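Long-range contacts in 2-nitropropane dioxygenase (PDB 3BW2), which probably oxidises alkyl nitronates such as propionate 3-nitronate with molecular oxygen, using a bound flavin mononucleotide as cofactor: residues A[80-85]-A[291-296]; A[238-243]-A[334-339]. All blocks are in the same frame, centred on the assembly; numbering follows the deposited sequence.

Contact 1: A[80-85]-A[291-296]; sequences GAVEVY and PAAYPD
Helix-to-loop packing at the periphery of the TIM barrel is exemplified where the first turn of helix 81-88, which follows barrel strand 65-70, rests on the connection between helices 281-286 and 296-311. Ala-81 and Tyr-85 both meet Pro-291, which buries more area in the contact than any other residue, while Val-82 turns to Ala-293 and Asp-296. The pyrrolidine ring is touched at two corners: its CB meets the methyl CB of Ala-81 at 3.6 Å, while its CD sits over one face of the Tyr-85 ring. That second touch is a CH-pi contact, with Pro-291 CD 3.8 Å from the centroid of the Tyr-85 ring and 23° off the ring normal. The methylene is displaced toward the CB end of the phenol, and Pro-291 CD comes within 3.5 Å of Tyr-85 CG. With CG anti to the backbone N (chi1 -165°), the aromatic ring leans over the proline; its hydroxyl is hydrogen-bonded to the carbonyl oxygen of Ala-269. The Tyr-85 side chain also touches Phe-282 and His-286 of helix 281-286 and Val-297 and Leu-300 of helix 296-311.

One residue along from Ala-81, a single methyl does the work: Val-82 CG2 lies 3.6 Å from Ala-293 CB and, more loosely, 4.2 Å from Asp-296 CB. The carboxylate of Asp-296 is engaged in a salt bridge with Arg-107. No hydrogen bond crosses between 80-85 and 291-296, so the fit between them rests on shape and dispersion, with the polar ends of Tyr-85 and Asp-296 paired outside the interface.

Contact 2: A[238-243]-A[334-339]; sequences TAFLAT and GRLVEV. With FMN (flavin mononucleotide), chain B.
Leu-336 of the C-terminal helix 333-350 packs into the short helix 238-241 that follows the last barrel strand, 233-236, on the phosphate-binding side of this TIM-barrel flavoprotein. The apolar contacts converge on one methyl. With CG anti to the backbone N (chi1 173°), the leucine sends CD2 between Ala-239, Phe-240 and Thr-243, and Leu-336 CD2 stands 3.6 Å from Thr-243 CG2. Leu-336 CD2 also makes a CH-pi contact over one face of the Phe-240 ring, 4.0 Å from the ring centroid and offset toward the rim. Val-337 approaches that ring differently, at its edge and in its plane, with CG2 3.9 Å from Phe-240 CZ. The phenylalanine is thus met on a face and an edge by successive residues of one helix, and Val-31 of helix 25-33 adds to its surroundings.

No hydrogen bond crosses the two segments. Within 238-243 the carbonyl oxygen of Phe-240 accepts both from the backbone N of Thr-243 and from Thr-243 OG1, a double grip that holds Thr-243 against Phe-240 and fixes the threonine's rotation.

The same segment also meets the cofactor, through Thr-238 at its start and Leu-241. Leu-241 CD1 lies 3.9 Å from the flavin methyl C7M, and phosphate oxygen O3P accepts from Thr-238 N at 3.0 Å (N-H...O 165°) and from Thr-238 OG1, also hydrogen-bonded to Gly-322 N, at 2.8 Å.

Overall arrangement
Both contacts join a short helical piece to a partner distant in sequence, yet they lie on opposite sides of the chain's centre, about 36 Å apart between centres, and share no helix or strand. Contact 1 is peripheral and partly buried, away from the cofactor; contact 2 is buried throughout its touching residues and borders the flavin mononucleotide. Each places an aliphatic carbon over an aromatic face, from a proline ring in a loop in the first and from a leucine methyl on a helix in the second. Neither has a hydrogen bond across its segments; the polar groups of contact 1 turn to other parts of the protein, whereas 238-243 binds the cofactor phosphate.

Contact 1: A[80-85]-A[291-296]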
ATOM      1  N   GLY A  80      15.524  28.142  -8.284  1.00 37.02           N
ATOM      2  CA  GLY A  80      15.263  28.838  -7.035  1.00 35.21           C
ATOM      3  C   GLY A  80      15.159  27.903  -5.843  1.00 35.04           C
ATOM      4  O   GLY A  80      15.784  28.129  -4.809  1.00 35.73           O
ATOM      5  N   ALA A  81      14.365  26.847  -5.982  1.00 34.08           N
ATOM      6  CA  ALA A  81      14.184  25.880  -4.904  1.00 33.35           C
ATOM      7  C   ALA A  81      15.485  25.140  -4.588  1.00 32.61           C
ATOM      8  O   ALA A  81      15.798  24.888  -3.425  1.00 32.44           O
ATOM      9  CB  ALA A  81      13.095  24.879  -5.281  1.00 33.89           C
ATOM     10  N   VAL A  82      16.233  24.792  -5.630  1.00 31.19           N
ATOM     11  CA  VAL A  82      17.498  24.084  -5.470  1.00 30.69           C
ATOM     12  C   VAL A  82      18.491  24.926  -4.675  1.00 30.81           C
ATOM     13  O   VAL A  82      19.215  24.416  -3.813  1.00 29.64           O
ATOM     14  CB  VAL A  82      18.116  23.742  -6.843  1.00 30.45           C
ATOM     15  CG1 VAL A  82      19.491  23.122  -6.661  1.00 29.21           C
ATOM     16  CG2 VAL A  82      17.199  22.789  -7.595  1.00 30.66           C
ATOM     17  N   GLU A  83      18.519  26.219  -4.973  1.00 30.91           N
ATOM     18  CA  GLU A  83      19.412  27.150  -4.295  1.00 31.27           C
ATOM     19  C   GLU A  83      19.089  27.197  -2.802  1.00 29.14           C
ATOM     20  O   GLU A  83      19.985  27.188  -1.960  1.00 27.69           O
ATOM     21  CB  GLU A  83      19.254  28.545  -4.902  1.00 35.08           C
ATOM     22  CG  GLU A  83      20.267  29.560  -4.418  1.00 39.50           C
ATOM     23  CD  GLU A  83      19.992  30.951  -4.960  1.00 42.17           C
ATOM     24  OE1 GLU A  83      19.860  31.098  -6.195  1.00 43.05           O
ATOM     25  OE2 GLU A  83      19.910  31.899  -4.150  1.00 44.92           O
ATOM     26  N   VAL A  84      17.799  27.252  -2.486  1.00 27.60           N
ATOM     27  CA  VAL A  84      17.345  27.298  -1.102  1.00 27.11           C
ATOM     28  C   VAL A  84      17.684  26.015  -0.346  1.00 26.57           C
ATOM     29  O   VAL A  84      18.101  26.061   0.811  1.00 26.80           O
ATOM     30  CB  VAL A  84      15.820  27.533  -1.025  1.00 25.92           C
ATOM     31  CG1 VAL A  84      15.330  27.364   0.410  1.00 27.66           C
ATOM     32  CG2 VAL A  84      15.494  28.926  -1.518  1.00 27.89           C
ATOM     33  N   TYR A  85      17.502  24.872  -1.000  1.00 25.77           N
ATOM     34  CA  TYR A  85      17.793  23.593  -0.366  1.00 24.41           C
ATOM     35  C   TYR A  85      19.291  23.473  -0.121  1.00 24.69           C
ATOM     36  O   TYR A  85      19.719  23.016   0.941  1.00 24.16           O
ATOM     37  CB  TYR A  85      17.310  22.440  -1.250  1.00 23.14           C
ATOM     38  CG  TYR A  85      17.239  21.111  -0.534  1.00 22.39           C
ATOM     39  CD1 TYR A  85      16.543  20.986   0.669  1.00 23.07           C
ATOM     40  CD2 TYR A  85      17.843  19.972  -1.069  1.00 22.12           C
ATOM     41  CE1 TYR A  85      16.446  19.760   1.323  1.00 22.77           C
ATOM     42  CE2 TYR A  85      17.752  18.738  -0.426  1.00 23.48           C
ATOM     43  CZ  TYR A  85      17.051  18.640   0.770  1.00 22.59           C
ATOM     44  OH  TYR A  85      16.939  17.425   1.404  1.00 20.95           O
ATOM     45  N   PRO A 291      12.826  19.915  -2.224  1.00 26.14           N
ATOM     46  CA  PRO A 291      12.098  20.285  -3.439  1.00 26.74           C
ATOM     47  C   PRO A 291      12.108  19.187  -4.499  1.00 26.69           C
ATOM     48  O   PRO A 291      12.949  18.290  -4.472  1.00 24.74           O
ATOM     49  CB  PRO A 291      12.844  21.526  -3.909  1.00 27.03           C
ATOM     50  CG  PRO A 291      14.271  21.164  -3.584  1.00 25.71           C
ATOM     51  CD  PRO A 291      14.157  20.555  -2.195  1.00 25.89           C
ATOM     52  N   ALA A 292      11.163  19.266  -5.430  1.00 27.07           N
ATOM     53  CA  ALA A 292      11.081  18.302  -6.517  1.00 26.89           C
ATOM     54  C   ALA A 292      12.083  18.770  -7.564  1.00 25.58           C
ATOM     55  O   ALA A 292      11.762  19.594  -8.416  1.00 25.85           O
ATOM     56  CB  ALA A 292       9.673  18.279  -7.096  1.00 26.88           C
ATOM     57  N   ALA A 293      13.306  18.258  -7.483  1.00 24.98           N
ATOM     58  CA  ALA A 293      14.355  18.645  -8.420  1.00 24.68           C
ATOM     59  C   ALA A 293      15.361  17.515  -8.592  1.00 23.59           C
ATOM     60  O   ALA A 293      16.395  17.490  -7.930  1.00 23.48           O
ATOM     61  CB  ALA A 293      15.062  19.906  -7.918  1.00 23.90           C
ATOM     62  N   TYR A 294      15.048  16.590  -9.493  1.00 23.78           N
ATOM     63  CA  TYR A 294      15.897  15.437  -9.769  1.00 23.46           C
ATOM     64  C   TYR A 294      16.499  15.551 -11.170  1.00 24.42           C
ATOM     65  O   TYR A 294      15.828  15.988 -12.100  1.00 27.20           O
ATOM     66  CB  TYR A 294      15.063  14.156  -9.676  1.00 20.90           C
ATOM     67  CG  TYR A 294      15.837  12.904  -9.995  1.00 18.71           C
ATOM     68  CD1 TYR A 294      16.561  12.240  -9.010  1.00 19.76           C
ATOM     69  CD2 TYR A 294      15.871  12.398 -11.294  1.00 19.58           C
ATOM     70  CE1 TYR A 294      17.304  11.101  -9.308  1.00 19.08           C
ATOM     71  CE2 TYR A 294      16.610  11.258 -11.604  1.00 18.92           C
ATOM     72  CZ  TYR A 294      17.322  10.616 -10.607  1.00 18.44           C
ATOM     73  OH  TYR A 294      18.052   9.486 -10.902  1.00 21.58           O
ATOM     74  N   PRO A 295      17.767  15.145 -11.345  1.00 24.36           N
ATOM     75  CA  PRO A 295      18.680  14.594 -10.343  1.00 23.53           C
ATOM     76  C   PRO A 295      19.484  15.690  -9.651  1.00 23.01           C
ATOM     77  O   PRO A 295      20.482  15.412  -8.987  1.00 21.81           O
ATOM     78  CB  PRO A 295      19.564  13.676 -11.171  1.00 23.83           C
ATOM     79  CG  PRO A 295      19.745  14.487 -12.422  1.00 25.78           C
ATOM     80  CD  PRO A 295      18.343  15.013 -12.698  1.00 24.30           C
ATOM     81  N   ASP A 296      19.042  16.933  -9.813  1.00 23.01           N
ATOM     82  CA  ASP A 296      19.722  18.082  -9.215  1.00 23.28           C
ATOM     83  C   ASP A 296      20.063  17.852  -7.743  1.00 23.01           C
ATOM     84  O   ASP A 296      21.217  17.997  -7.333  1.00 21.14           O
ATOM     85  CB  ASP A 296      18.851  19.332  -9.341  1.00 26.39           C
ATOM     86  CG  ASP A 296      18.546  19.692 -10.788  1.00 27.73           C
ATOM     87  OD1 ASP A 296      17.940  18.862 -11.498  1.00 30.72           O
ATOM     88  OD2 ASP A 296      18.912  20.808 -11.211  1.00 28.91           O
TER

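Contact 2: A[238-243]-A[334-339]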
ATOM      1  N   THR A 238      14.771  -4.904  -1.656  1.00 17.28           N
ATOM      2  CA  THR A 238      15.172  -4.966  -0.250  1.00 17.19           C
ATOM      3  C   THR A 238      15.538  -6.369   0.242  1.00 17.46           C
ATOM      4  O   THR A 238      16.501  -6.532   0.995  1.00 18.08           O
ATOM      5  CB  THR A 238      14.068  -4.367   0.660  1.00 18.21           C
ATOM      6  OG1 THR A 238      13.854  -2.991   0.307  1.00 16.84           O
ATOM      7  CG2 THR A 238      14.483  -4.439   2.128  1.00 15.94           C
ATOM      8  N   ALA A 239      14.785  -7.380  -0.178  1.00 15.97           N
ATOM      9  CA  ALA A 239      15.080  -8.746   0.243  1.00 17.35           C
ATOM     10  C   ALA A 239      16.497  -9.163  -0.178  1.00 18.10           C
ATOM     11  O   ALA A 239      17.177  -9.883   0.548  1.00 16.49           O
ATOM     12  CB  ALA A 239      14.048  -9.713  -0.335  1.00 16.24           C
ATOM     13  N   PHE A 240      16.948  -8.700  -1.343  1.00 16.06           N
ATOM     14  CA  PHE A 240      18.291  -9.046  -1.814  1.00 18.70           C
ATOM     15  C   PHE A 240      19.366  -8.067  -1.338  1.00 18.70           C
ATOM     16  O   PHE A 240      20.553  -8.388  -1.346  1.00 17.53           O
ATOM     17  CB  PHE A 240      18.308  -9.131  -3.342  1.00 16.99           C
ATOM     18  CG  PHE A 240      17.701 -10.395  -3.874  1.00 19.42           C
ATOM     19  CD1 PHE A 240      18.374 -11.607  -3.749  1.00 19.42           C
ATOM     20  CD2 PHE A 240      16.439 -10.384  -4.455  1.00 19.21           C
ATOM     21  CE1 PHE A 240      17.800 -12.795  -4.195  1.00 19.02           C
ATOM     22  CE2 PHE A 240      15.852 -11.566  -4.905  1.00 20.25           C
ATOM     23  CZ  PHE A 240      16.539 -12.778  -4.771  1.00 19.75           C
ATOM     24  N   LEU A 241      18.941  -6.880  -0.918  1.00 19.51           N
ATOM     25  CA  LEU A 241      19.859  -5.846  -0.433  1.00 21.41           C
ATOM     26  C   LEU A 241      20.627  -6.365   0.775  1.00 20.03           C
ATOM     27  O   LEU A 241      21.795  -6.029   0.987  1.00 17.47           O
ATOM     28  CB  LEU A 241      19.060  -4.598  -0.035  1.00 22.01           C
ATOM     29  CG  LEU A 241      19.786  -3.337   0.442  1.00 24.38           C
ATOM     30  CD1 LEU A 241      20.676  -2.803  -0.659  1.00 24.44           C
ATOM     31  CD2 LEU A 241      18.758  -2.280   0.814  1.00 26.08           C
ATOM     32  N   ALA A 242      19.955  -7.209   1.546  1.00 21.28           N
ATOM     33  CA  ALA A 242      20.508  -7.785   2.767  1.00 22.74           C
ATOM     34  C   ALA A 242      21.391  -9.025   2.590  1.00 22.54           C
ATOM     35  O   ALA A 242      22.011  -9.476   3.557  1.00 23.23           O
ATOM     36  CB  ALA A 242      19.359  -8.109   3.728  1.00 24.23           C
ATOM     37  N   THR A 243      21.452  -9.575   1.377  1.00 21.14           N
ATOM     38  CA  THR A 243      22.253 -10.775   1.136  1.00 19.02           C
ATOM     39  C   THR A 243      23.750 -10.487   1.088  1.00 18.62           C
ATOM     40  O   THR A 243      24.172  -9.346   0.895  1.00 18.98           O
ATOM     41  CB  THR A 243      21.822 -11.503  -0.175  1.00 18.69           C
ATOM     42  OG1 THR A 243      22.033 -10.653  -1.307  1.00 17.10           O
ATOM     43  CG2 THR A 243      20.355 -11.886  -0.113  1.00 17.03           C
ATOM     44  N   GLY A 334      21.834 -16.874  -3.327  1.00 18.88           N
ATOM     45  CA  GLY A 334      21.395 -18.147  -3.872  1.00 18.00           C
ATOM     46  C   GLY A 334      20.540 -18.922  -2.880  1.00 18.70           C
ATOM     47  O   GLY A 334      19.559 -19.563  -3.259  1.00 17.19           O
ATOM     48  N   ARG A 335      20.911 -18.864  -1.605  1.00 17.24           N
ATOM     49  CA  ARG A 335      20.156 -19.564  -0.578  1.00 18.09           C
ATOM     50  C   ARG A 335      18.818 -18.861  -0.346  1.00 18.83           C
ATOM     51  O   ARG A 335      17.818 -19.504  -0.034  1.00 18.56           O
ATOM     52  CB  ARG A 335      20.962 -19.632   0.727  1.00 17.24           C
ATOM     53  CG  ARG A 335      22.374 -20.223   0.576  1.00 18.71           C
ATOM     54  CD  ARG A 335      22.408 -21.508  -0.260  1.00 18.67           C
ATOM     55  NE  ARG A 335      21.621 -22.600   0.313  1.00 20.28           N
ATOM     56  CZ  ARG A 335      22.019 -23.403   1.302  1.00 21.39           C
ATOM     57  NH1 ARG A 335      23.216 -23.257   1.858  1.00 20.62           N
ATOM     58  NH2 ARG A 335      21.215 -24.366   1.732  1.00 18.20           N
ATOM     59  N   LEU A 336      18.796 -17.540  -0.508  1.00 20.76           N
ATOM     60  CA  LEU A 336      17.557 -16.782  -0.329  1.00 20.90           C
ATOM     61  C   LEU A 336      16.555 -17.173  -1.416  1.00 20.90           C
ATOM     62  O   LEU A 336      15.351 -17.247  -1.170  1.00 20.52           O
ATOM     63  CB  LEU A 336      17.818 -15.272  -0.399  1.00 19.50           C
ATOM     64  CG  LEU A 336      16.557 -14.398  -0.384  1.00 20.06           C
ATOM     65  CD1 LEU A 336      15.782 -14.620   0.919  1.00 19.39           C
ATOM     66  CD2 LEU A 336      16.945 -12.935  -0.537  1.00 18.63           C
ATOM     67  N   VAL A 337      17.056 -17.413  -2.624  1.00 20.22           N
ATOM     68  CA  VAL A 337      16.184 -17.814  -3.718  1.00 18.79           C
ATOM     69  C   VAL A 337      15.580 -19.172  -3.376  1.00 20.65           C
ATOM     70  O   VAL A 337      14.390 -19.405  -3.601  1.00 20.03           O
ATOM     71  CB  VAL A 337      16.956 -17.914  -5.052  1.00 19.34           C
ATOM     72  CG1 VAL A 337      16.062 -18.529  -6.124  1.00 15.43           C
ATOM     73  CG2 VAL A 337      17.421 -16.522  -5.488  1.00 15.92           C
ATOM     74  N   GLU A 338      16.402 -20.058  -2.812  1.00 20.48           N
ATOM     75  CA  GLU A 338      15.944 -21.390  -2.428  1.00 21.91           C
ATOM     76  C   GLU A 338      14.866 -21.310  -1.351  1.00 21.94           C
ATOM     77  O   GLU A 338      13.858 -22.017  -1.420  1.00 22.12           O
ATOM     78  CB  GLU A 338      17.120 -22.237  -1.929  1.00 24.09           C
ATOM     79  CG  GLU A 338      18.162 -22.521  -3.004  1.00 26.61           C
ATOM     80  CD  GLU A 338      19.373 -23.274  -2.473  1.00 29.10           C
ATOM     81  OE1 GLU A 338      20.291 -23.554  -3.279  1.00 29.17           O
ATOM     82  OE2 GLU A 338      19.406 -23.586  -1.259  1.00 27.78           O
ATOM     83  N   VAL A 339      15.075 -20.453  -0.354  1.00 20.77           N
ATOM     84  CA  VAL A 339      14.092 -20.294   0.711  1.00 19.48           C
ATOM     85  C   VAL A 339      12.804 -19.716   0.127  1.00 19.14           C
ATOM     86  O   VAL A 339      11.708 -20.189   0.424  1.00 17.69           O
ATOM     87  CB  VAL A 339      14.609 -19.355   1.823  1.00 22.36           C
ATOM     88  CG1 VAL A 339      13.518 -19.114   2.854  1.00 23.09           C
ATOM     89  CG2 VAL A 339      15.828 -19.965   2.488  1.00 23.70           C
TER
HETATM   90  N1  FMN B 370      14.787   0.349  -9.453  1.00 17.88           N
HETATM   91  C2  FMN B 370      15.331   0.649 -10.714  1.00 19.62           C
HETATM   92  O2  FMN B 370      14.649   0.514 -11.726  1.00 18.13           O
HETATM   93  N3  FMN B 370      16.639   1.089 -10.832  1.00 18.73           N
HETATM   94  C4  FMN B 370      17.476   1.251  -9.740  1.00 20.36           C
HETATM   95  O4  FMN B 370      18.647   1.644  -9.898  1.00 18.98           O
HETATM   96  C4A FMN B 370      16.951   0.940  -8.455  1.00 20.06           C
HETATM   97  N5  FMN B 370      17.744   1.054  -7.316  1.00 20.55           N
HETATM   98  C5A FMN B 370      17.259   0.725  -6.047  1.00 18.64           C
HETATM   99  C6  FMN B 370      18.114   0.835  -4.920  1.00 18.27           C
HETATM  100  C7  FMN B 370      17.678   0.504  -3.590  1.00 18.33           C
HETATM  101  C7M FMN B 370      18.799  -0.090  -2.705  1.00 16.34           C
HETATM  102  C8  FMN B 370      16.324   0.013  -3.494  1.00 17.52           C
HETATM  103  C8M FMN B 370      15.880  -1.000  -2.438  1.00 14.91           C
HETATM  104  C9  FMN B 370      15.441  -0.080  -4.616  1.00 17.29           C
HETATM  105  C9A FMN B 370      15.909   0.272  -5.905  1.00 18.30           C
HETATM  106  N10 FMN B 370      15.082   0.174  -7.055  1.00 19.13           N
HETATM  107  C10 FMN B 370      15.594   0.491  -8.332  1.00 18.69           C
HETATM  108  C1' FMN B 370      13.587  -0.124  -6.918  1.00 15.89           C
HETATM  109  C2' FMN B 370      13.381  -1.628  -7.230  1.00 14.30           C
HETATM  110  O2' FMN B 370      13.311  -1.795  -8.638  1.00 14.05           O
HETATM  111  C3' FMN B 370      12.040  -2.189  -6.644  1.00 14.69           C
HETATM  112  O3' FMN B 370      10.994  -1.388  -7.195  1.00 15.38           O
HETATM  113  C4' FMN B 370      11.941  -2.133  -5.111  1.00 13.56           C
HETATM  114  O4' FMN B 370      13.165  -2.636  -4.577  1.00 13.23           O
HETATM  115  C5' FMN B 370      10.747  -2.995  -4.603  1.00 13.81           C
HETATM  116  O5' FMN B 370      10.630  -2.965  -3.152  1.00 11.87           O
HETATM  117  P   FMN B 370      11.374  -3.945  -2.074  1.00 17.32           P
HETATM  118  O1P FMN B 370      11.269  -5.027  -3.095  1.00 17.59           O
HETATM  119  O2P FMN B 370      10.207  -3.490  -1.218  1.00 15.43           O
HETATM  120  O3P FMN B 370      12.543  -2.989  -2.223  1.00 16.02           O